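TRAP dicarboxylate ABC transporter, substrate-binding protein (Roseobacter denitrificans, PDB 4OVQ) binds beta-D-glucuronate as the periplasmic solute-binding protein of what is probably a TRAP-type uptake system. Local coordinates at residues V96-L104 with N311-I321; K153-V161 with N288-F296. All blocks are in the same frame, centred on the assembly; numbering follows the deposited sequence.

Interaction 1: V96-L104 with N311-I321; sequences VPAANVVSL and NPDLRPLVELI
Val101 lies at the middle of an apolar seam against the helix that begins at Arg315: CG1 meets Leu317, CG2 meets Val318, and both touch Ile321. A chi1 of 81° sets CG1 between the backbone N and the carbonyl carbon, where it meets Leu317 CD2 at 3.8 Å and Ile321 CD1 at 3.6 Å; valine and isoleucine here reach toward each other tip to tip. The other branch slides past Val318 in the opposite direction, its CG2 only 3.4 Å from Val318 CG2, a tight fit. The same Val318 methyl meets Leu104 CD1 at 3.9 Å, the two side chains crossing at about a right angle. An alanine in place of Val101 is likely to open a gap against Leu317, Val318 and Ile321 together, since both methyls that fill it would be gone. Next to this cluster the small Ala98 lets Leu317 CD2 come within 4.0 Å of its CB. One step further, Pro97 CB presses on Leu314 CD2 at 3.5 Å; the proline ring, whose phi is held near -49°, fits the first helical residue of this turn.

No direct hydrogen bond crosses the seam. Instead a water accepts from Asn100 ND2 and from Asn311 ND2, at 2.9 Å each. Both amides have second partners: Asn311 ND2 also donates to Tyr307 O, while Asn100 OD1 accepts from Asn171.

Leu317 also touches Ile125 of helix 121-132. The arrangement is that of a chain end folded back in the two-lobed solute-binding fold: the C-terminal helix packs, by apolar side chains, on a short helical turn following helix 89-92.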
loop_
_atom_site.group_PDB
_atom_site.type_symbol
_atom_site.label_atom_id
_atom_site.label_comp_id
_atom_site.label_asym_id
_atom_site.label_seq_id
_atom_site.Cartn_x
_atom_site.Cartn_y
_atom_site.Cartn_z
ATOM N N VAL A 96 -4.528 -12.462 -4.829
ATOM C CA VAL A 96 -3.252 -13.155 -4.970
ATOM C C VAL A 96 -2.698 -13.595 -3.616
ATOM O O VAL A 96 -2.122 -12.803 -2.887
ATOM C CB VAL A 96 -2.173 -12.232 -5.624
ATOM C CG1 VAL A 96 -0.923 -13.012 -5.971
ATOM C CG2 VAL A 96 -2.698 -11.546 -6.874
ATOM N N PRO A 97 -2.864 -14.879 -3.254
ATOM C CA PRO A 97 -2.462 -15.374 -1.947
ATOM C C PRO A 97 -1.054 -14.995 -1.535
ATOM O O PRO A 97 -0.858 -14.651 -0.387
ATOM C CB PRO A 97 -2.561 -16.901 -2.110
ATOM C CG PRO A 97 -3.614 -17.084 -3.126
ATOM C CD PRO A 97 -3.467 -15.928 -4.089
ATOM N N ALA A 98 -0.087 -15.080 -2.448
ATOM C CA ALA A 98 1.309 -14.831 -2.081
ATOM C C ALA A 98 1.471 -13.352 -1.774
ATOM O O ALA A 98 2.185 -12.989 -0.845
ATOM C CB ALA A 98 2.279 -15.298 -3.168
ATOM N N ALA A 99 0.786 -12.494 -2.539
ATOM C CA ALA A 99 0.890 -11.055 -2.305
ATOM C C ALA A 99 0.268 -10.700 -0.984
ATOM O O ALA A 99 0.660 -9.740 -0.324
ATOM C CB ALA A 99 0.220 -10.274 -3.416
ATOM N N ASN A 100 -0.711 -11.495 -0.581
ATOM C CA ASN A 100 -1.396 -11.281 0.669
ATOM C C ASN A 100 -0.471 -11.361 1.892
ATOM O O ASN A 100 -0.778 -10.810 2.932
ATOM C CB ASN A 100 -2.549 -12.280 0.779
ATOM C CG ASN A 100 -3.745 -11.726 1.520
ATOM O OD1 ASN A 100 -3.952 -10.519 1.609
ATOM N ND2 ASN A 100 -4.581 -12.625 2.026
ATOM N N VAL A 101 0.689 -12.004 1.759
ATOM C CA VAL A 101 1.616 -12.097 2.874
ATOM C C VAL A 101 2.105 -10.722 3.399
ATOM O O VAL A 101 2.369 -10.570 4.582
ATOM C CB VAL A 101 2.813 -13.031 2.555
ATOM C CG1 VAL A 101 3.870 -12.324 1.748
ATOM C CG2 VAL A 101 3.406 -13.566 3.839
ATOM N N VAL A 102 2.153 -9.696 2.542
ATOM C CA VAL A 102 2.692 -8.404 2.973
ATOM C C VAL A 102 1.646 -7.603 3.749
ATOM O O VAL A 102 1.968 -6.570 4.345
ATOM C CB VAL A 102 3.282 -7.572 1.787
ATOM C CG1 VAL A 102 4.322 -8.379 1.039
ATOM C CG2 VAL A 102 2.220 -7.106 0.854
ATOM N N SER A 103 0.411 -8.111 3.755
ATOM C CA SER A 103 -0.698 -7.517 4.463
ATOM C C SER A 103 -0.843 -8.100 5.895
ATOM O O SER A 103 -1.710 -7.688 6.654
ATOM C CB SER A 103 -1.962 -7.694 3.632
ATOM O OG SER A 103 -1.921 -6.822 2.489
ATOM N N LEU A 104 0.024 -9.029 6.262
ATOM C CA LEU A 104 0.046 -9.511 7.656
ATOM C C LEU A 104 0.619 -8.452 8.597
ATOM O O LEU A 104 1.709 -7.928 8.386
ATOM C CB LEU A 104 0.843 -10.815 7.768
ATOM C CG LEU A 104 0.091 -12.022 7.201
ATOM C CD1 LEU A 104 1.069 -13.169 6.920
ATOM C CD2 LEU A 104 -1.053 -12.474 8.123
ATOM N N ASN A 311 -4.110 -20.820 3.515
ATOM C CA ASN A 311 -2.998 -20.909 2.569
ATOM C C ASN A 311 -1.844 -21.722 3.152
ATOM O O ASN A 311 -0.759 -21.195 3.394
ATOM C CB ASN A 311 -2.473 -19.508 2.201
ATOM C CG ASN A 311 -3.558 -18.578 1.718
ATOM O OD1 ASN A 311 -3.998 -18.673 0.581
ATOM N ND2 ASN A 311 -3.988 -17.661 2.579
ATOM N N PRO A 312 -2.076 -23.022 3.395
ATOM C CA PRO A 312 -1.061 -23.891 4.016
ATOM C C PRO A 312 0.277 -23.851 3.289
ATOM O O PRO A 312 1.335 -23.853 3.925
ATOM C CB PRO A 312 -1.672 -25.292 3.916
ATOM C CG PRO A 312 -3.117 -25.094 3.605
ATOM C CD PRO A 312 -3.273 -23.755 2.957
ATOM N N ASP A 313 0.217 -23.809 1.964
ATOM C CA ASP A 313 1.403 -23.779 1.118
ATOM C C ASP A 313 2.287 -22.567 1.330
ATOM O O ASP A 313 3.449 -22.557 0.911
ATOM C CB ASP A 313 0.985 -23.767 -0.344
ATOM C CG ASP A 313 0.379 -25.067 -0.787
ATOM O OD1 ASP A 313 0.549 -26.076 -0.066
ATOM O OD2 ASP A 313 -0.253 -25.082 -1.870
ATOM N N LEU A 314 1.733 -21.527 1.941
ATOM C CA LEU A 314 2.429 -20.264 2.023
ATOM C C LEU A 314 2.987 -19.997 3.415
ATOM O O LEU A 314 3.587 -18.954 3.663
ATOM C CB LEU A 314 1.491 -19.152 1.546
ATOM C CG LEU A 314 1.442 -18.855 0.033
ATOM C CD1 LEU A 314 1.516 -20.083 -0.828
ATOM C CD2 LEU A 314 0.176 -18.072 -0.334
ATOM N N ARG A 315 2.853 -20.967 4.316
ATOM C CA ARG A 315 3.475 -20.842 5.634
ATOM C C ARG A 315 4.983 -20.577 5.510
ATOM O O ARG A 315 5.528 -19.694 6.193
ATOM C CB ARG A 315 3.227 -22.096 6.473
ATOM C CG ARG A 315 3.689 -21.949 7.902
ATOM C CD ARG A 315 3.581 -23.280 8.637
ATOM N NE ARG A 315 2.198 -23.520 9.014
ATOM C CZ ARG A 315 1.654 -23.079 10.142
ATOM N NH1 ARG A 315 2.385 -22.388 11.009
ATOM N NH2 ARG A 315 0.377 -23.316 10.398
ATOM N N PRO A 316 5.667 -21.341 4.633
ATOM C CA PRO A 316 7.100 -21.140 4.385
ATOM C C PRO A 316 7.440 -19.756 3.835
ATOM O O PRO A 316 8.542 -19.285 4.092
ATOM C CB PRO A 316 7.445 -22.227 3.356
ATOM C CG PRO A 316 6.320 -23.207 3.411
ATOM C CD PRO A 316 5.112 -22.409 3.789
ATOM N N LEU A 317 6.527 -19.103 3.116
ATOM C CA LEU A 317 6.775 -17.735 2.647
ATOM C C LEU A 317 6.838 -16.809 3.858
ATOM O O LEU A 317 7.710 -15.933 3.966
ATOM C CB LEU A 317 5.675 -17.276 1.679
ATOM C CG LEU A 317 5.788 -15.889 1.041
ATOM C CD1 LEU A 317 7.070 -15.733 0.282
ATOM C CD2 LEU A 317 4.600 -15.690 0.105
ATOM N N VAL A 318 5.905 -17.014 4.778
ATOM C CA VAL A 318 5.853 -16.213 5.993
ATOM C C VAL A 318 7.113 -16.409 6.830
ATOM O O VAL A 318 7.711 -15.437 7.277
ATOM C CB VAL A 318 4.602 -16.544 6.816
ATOM C CG1 VAL A 318 4.601 -15.755 8.101
ATOM C CG2 VAL A 318 3.344 -16.214 5.999
ATOM N N GLU A 319 7.528 -17.659 7.017
ATOM C CA GLU A 319 8.726 -17.962 7.811
ATOM C C GLU A 319 9.993 -17.400 7.155
ATOM O O GLU A 319 10.881 -16.872 7.832
ATOM C CB GLU A 319 8.860 -19.470 8.018
ATOM C CG GLU A 319 7.706 -20.091 8.796
ATOM C CD GLU A 319 7.821 -21.604 8.901
ATOM O OE1 GLU A 319 8.717 -22.176 8.250
ATOM O OE2 GLU A 319 7.019 -22.228 9.630
ATOM N N LEU A 320 10.052 -17.507 5.833
ATOM C CA LEU A 320 11.143 -16.954 5.037
ATOM C C LEU A 320 11.322 -15.448 5.264
ATOM O O LEU A 320 12.447 -14.955 5.371
ATOM C CB LEU A 320 10.847 -17.231 3.562
ATOM C CG LEU A 320 11.827 -16.742 2.504
ATOM C CD1 LEU A 320 13.123 -17.513 2.587
ATOM C CD2 LEU A 320 11.187 -16.897 1.140
ATOM N N ILE A 321 10.206 -14.719 5.319
ATOM C CA ILE A 321 10.246 -13.277 5.543
ATOM C C ILE A 321 10.709 -12.970 6.961
ATOM O O ILE A 321 11.544 -12.084 7.178
ATOM C CB ILE A 321 8.858 -12.628 5.323
ATOM C CG1 ILE A 321 8.420 -12.831 3.871
ATOM C CG2 ILE A 321 8.903 -11.143 5.679
ATOM C CD1 ILE A 321 6.968 -12.411 3.584
HETATM O O HOH W 1 -5.104 -15.390 1.175
#

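Interaction 2: K153-V161 with N288-F296; sequences KPINTPADV and NEIADKAPF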
loop_
_atom_site.group_PDB
_atom_site.type_symbol
_atom_site.label_atom_id
_atom_site.label_comp_id
_atom_site.label_asym_id
_atom_site.label_seq_id
_atom_site.Cartn_x
_atom_site.Cartn_y
_atom_site.Cartn_z
ATOM N N LYS A 153 -9.015 10.158 20.958
ATOM C CA LYS A 153 -8.008 9.910 21.980
ATOM C C LYS A 153 -6.784 9.191 21.449
ATOM O O LYS A 153 -6.854 8.515 20.432
ATOM C CB LYS A 153 -8.606 9.030 23.077
ATOM C CG LYS A 153 -9.036 7.659 22.566
ATOM C CD LYS A 153 -9.865 6.898 23.581
ATOM C CE LYS A 153 -10.368 5.610 22.983
ATOM N NZ LYS A 153 -10.961 4.700 23.989
ATOM N N PRO A 154 -5.654 9.317 22.153
ATOM C CA PRO A 154 -4.485 8.509 21.811
ATOM C C PRO A 154 -4.746 7.015 21.955
ATOM O O PRO A 154 -5.550 6.603 22.792
ATOM C CB PRO A 154 -3.446 8.925 22.868
ATOM C CG PRO A 154 -3.890 10.265 23.346
ATOM C CD PRO A 154 -5.376 10.287 23.230
ATOM N N ILE A 155 -4.055 6.223 21.144
ATOM C CA ILE A 155 -4.020 4.769 21.289
ATOM C C ILE A 155 -2.649 4.340 21.796
ATOM O O ILE A 155 -1.635 4.608 21.148
ATOM C CB ILE A 155 -4.265 4.068 19.931
ATOM C CG1 ILE A 155 -5.704 4.296 19.485
ATOM C CG2 ILE A 155 -3.955 2.575 20.034
ATOM C CD1 ILE A 155 -5.901 4.067 17.966
ATOM N N ASN A 156 -2.611 3.695 22.964
ATOM C CA ASN A 156 -1.361 3.172 23.507
ATOM C C ASN A 156 -1.400 1.684 23.766
ATOM O O ASN A 156 -0.364 1.024 23.773
ATOM C CB ASN A 156 -0.971 3.904 24.798
ATOM C CG ASN A 156 -0.447 5.284 24.527
ATOM O OD1 ASN A 156 0.686 5.451 24.066
ATOM N ND2 ASN A 156 -1.282 6.284 24.764
ATOM N N THR A 157 -2.599 1.157 23.969
ATOM C CA THR A 157 -2.774 -0.268 24.206
ATOM C C THR A 157 -3.968 -0.754 23.410
ATOM O O THR A 157 -4.800 0.055 22.989
ATOM C CB THR A 157 -2.985 -0.566 25.713
ATOM O OG1 THR A 157 -4.317 -0.212 26.106
ATOM C CG2 THR A 157 -1.990 0.216 26.543
ATOM N N PRO A 158 -4.045 -2.069 23.155
ATOM C CA PRO A 158 -5.228 -2.630 22.495
ATOM C C PRO A 158 -6.536 -2.205 23.156
ATOM O O PRO A 158 -7.519 -2.013 22.462
ATOM C CB PRO A 158 -5.021 -4.140 22.628
ATOM C CG PRO A 158 -3.530 -4.295 22.594
ATOM C CD PRO A 158 -2.972 -3.070 23.306
ATOM N N ALA A 159 -6.554 -2.064 24.479
ATOM C CA ALA A 159 -7.736 -1.578 25.169
ATOM C C ALA A 159 -8.257 -0.257 24.595
ATOM O O ALA A 159 -9.457 -0.025 24.605
ATOM C CB ALA A 159 -7.456 -1.417 26.659
ATOM N N ASP A 160 -7.367 0.599 24.098
ATOM C CA ASP A 160 -7.799 1.885 23.536
ATOM C C ASP A 160 -8.550 1.756 22.211
ATOM O O ASP A 160 -9.214 2.696 21.786
ATOM C CB ASP A 160 -6.604 2.809 23.337
ATOM C CG ASP A 160 -5.941 3.178 24.639
ATOM O OD1 ASP A 160 -6.677 3.369 25.630
ATOM O OD2 ASP A 160 -4.691 3.268 24.655
ATOM N N VAL A 161 -8.446 0.594 21.571
ATOM C CA VAL A 161 -9.112 0.352 20.292
ATOM C C VAL A 161 -10.495 -0.278 20.514
ATOM O O VAL A 161 -11.337 -0.299 19.627
ATOM C CB VAL A 161 -8.236 -0.565 19.374
ATOM C CG1 VAL A 161 -8.855 -0.739 18.004
ATOM C CG2 VAL A 161 -6.825 0.008 19.213
ATOM N N ASN A 288 1.650 10.440 19.355
ATOM C CA ASN A 288 2.238 9.584 20.375
ATOM C C ASN A 288 2.909 8.331 19.789
ATOM O O ASN A 288 2.478 7.775 18.774
ATOM C CB ASN A 288 1.199 9.196 21.433
ATOM C CG ASN A 288 0.152 8.258 20.900
ATOM O OD1 ASN A 288 -0.724 8.672 20.147
ATOM N ND2 ASN A 288 0.224 6.990 21.295
ATOM N N GLU A 289 4.015 7.936 20.416
ATOM C CA GLU A 289 4.640 6.650 20.168
ATOM C C GLU A 289 3.872 5.579 20.931
ATOM O O GLU A 289 3.154 5.883 21.878
ATOM C CB GLU A 289 6.105 6.661 20.644
ATOM C CG GLU A 289 6.984 7.729 20.003
ATOM C CD GLU A 289 7.554 7.303 18.675
ATOM O OE1 GLU A 289 7.259 6.169 18.247
ATOM O OE2 GLU A 289 8.306 8.093 18.061
ATOM N N ILE A 290 4.018 4.331 20.499
ATOM C CA ILE A 290 3.496 3.179 21.241
ATOM C C ILE A 290 4.683 2.399 21.829
ATOM O O ILE A 290 5.330 1.606 21.130
ATOM C CB ILE A 290 2.641 2.234 20.355
ATOM C CG1 ILE A 290 1.368 2.954 19.886
ATOM C CG2 ILE A 290 2.299 0.952 21.128
ATOM C CD1 ILE A 290 0.247 2.042 19.350
ATOM N N ALA A 291 4.961 2.626 23.110
ATOM C CA ALA A 291 6.125 2.019 23.766
ATOM C C ALA A 291 6.124 0.488 23.766
ATOM O O ALA A 291 7.141 -0.142 23.468
ATOM C CB ALA A 291 6.248 2.533 25.180
ATOM N N ASP A 292 4.989 -0.105 24.116
ATOM C CA ASP A 292 4.868 -1.558 24.144
ATOM C C ASP A 292 3.964 -2.036 23.002
ATOM O O ASP A 292 2.744 -2.135 23.159
ATOM C CB ASP A 292 4.320 -2.018 25.498
ATOM C CG ASP A 292 4.436 -3.523 25.699
ATOM O OD1 ASP A 292 5.218 -4.161 24.964
ATOM O OD2 ASP A 292 3.738 -4.060 26.587
ATOM N N LYS A 293 4.566 -2.320 21.850
ATOM C CA LYS A 293 3.798 -2.830 20.717
ATOM C C LYS A 293 3.502 -4.315 20.882
ATOM O O LYS A 293 2.713 -4.885 20.131
ATOM C CB LYS A 293 4.535 -2.597 19.394
ATOM C CG LYS A 293 4.679 -1.142 19.000
ATOM C CD LYS A 293 5.381 -1.022 17.650
ATOM C CE LYS A 293 5.620 0.431 17.283
ATOM N NZ LYS A 293 6.282 0.551 15.971
ATOM N N ALA A 294 4.119 -4.949 21.872
ATOM C CA ALA A 294 4.038 -6.400 21.981
ATOM C C ALA A 294 2.622 -6.939 22.103
ATOM O O ALA A 294 2.311 -7.987 21.542
ATOM C CB ALA A 294 4.870 -6.882 23.143
ATOM N N PRO A 295 1.747 -6.240 22.841
ATOM C CA PRO A 295 0.386 -6.776 22.953
ATOM C C PRO A 295 -0.423 -6.623 21.668
ATOM O O PRO A 295 -1.356 -7.394 21.453
ATOM C CB PRO A 295 -0.231 -5.928 24.074
ATOM C CG PRO A 295 0.954 -5.398 24.833
ATOM C CD PRO A 295 1.970 -5.129 23.783
ATOM N N PHE A 296 -0.081 -5.634 20.851
ATOM C CA PHE A 296 -0.687 -5.504 19.530
ATOM C C PHE A 296 -0.268 -6.675 18.672
ATOM O O PHE A 296 -1.104 -7.314 18.027
ATOM C CB PHE A 296 -0.274 -4.193 18.875
ATOM C CG PHE A 296 -0.897 -2.983 19.502
ATOM C CD1 PHE A 296 -2.116 -2.499 19.058
ATOM C CD2 PHE A 296 -0.265 -2.334 20.557
ATOM C CE1 PHE A 296 -2.687 -1.373 19.653
ATOM C CE2 PHE A 296 -0.823 -1.222 21.142
ATOM C CZ PHE A 296 -2.040 -0.742 20.697
HETATM O O HOH W 2 0.571 -1.574 24.558
HETATM O O HOH W 3 2.211 0.997 25.009
HETATM O O HOH W 4 2.919 4.359 24.588
#
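Pro158 lays its CD over one face of the Phe296 ring, a CH-pi contact with CD 3.7 Å from the ring centroid, close to the ring normal though displaced toward the rim. A proline suits this place because the C-H groups of CD, next to its ring nitrogen, are polarised and meet the pi face. Ile155 CG2 comes to Phe296 CZ at 3.9 Å, crossing obliquely, and Val161 CG2 stands more loosely at the ring edge. Beyond the CH-pi contact, Pro158 CG rests 4.0 Å from Pro295 CB.

The polar half of the contact turns on Asn288. A chi1 of 70° puts its CG between the backbone N and the carbonyl carbon, and from there the amide reaches Ile155 O. Asn288 ND2 donates to Ile155 O at 3.0 Å with an N-H...O angle of 154°, the oxygen near the plane of the amide but the donor well above the carbonyl plane. The same nitrogen bonds to Glu289 O and, weakly, to Asn156 OD1; the two asparagine amides are turned 57° apart. An asparagine serves here because it can donate and accept at once: OD1 accepts from Ser225 OG, which is also hydrogen-bonded to Ile155 N and so joins the two segments by a second route.

Further out, Asp160 OD2 holds the turn in place, accepting from Asn156 N at 2.7 Å on its anti lone pair and from Thr157 N at 3.1 Å from above the carboxylate plane. Two waters join Asn156 O to the backbone of Asp292, whose side chain makes a weak capping bond to Ala294 N.

Around this, strand 286-289 forms the edge of a sheet beside strand 223-230; Ile155 touches Phe148 and Asn150 of strand 146-150, and Phe296, on helix 294-298, also touches Leu181 and Phe106.

After strands 25-29, 58-62 and 84-88 and helix 89-92, the chain reaches 96-104, and later passes through strand 146-150 to 153-161. Strand 286-289 and the start of helix 294-298 return to that loop, and interaction 2 closes a circuit with 126 residues between its segments. Helix 301-310 then carries the chain to 311-321, where interaction 1 closes a larger circuit that contains the smaller one whole, without crossing it. The nearest atoms of interactions 1 and 2 are about 10 Å apart. Interaction 2 ties a loop to the edge of the four-stranded sheet; interaction 1 ties the C-terminal helix 315-322 to the loop that follows strand 84-88 of the five-stranded sheet and helix 89-92.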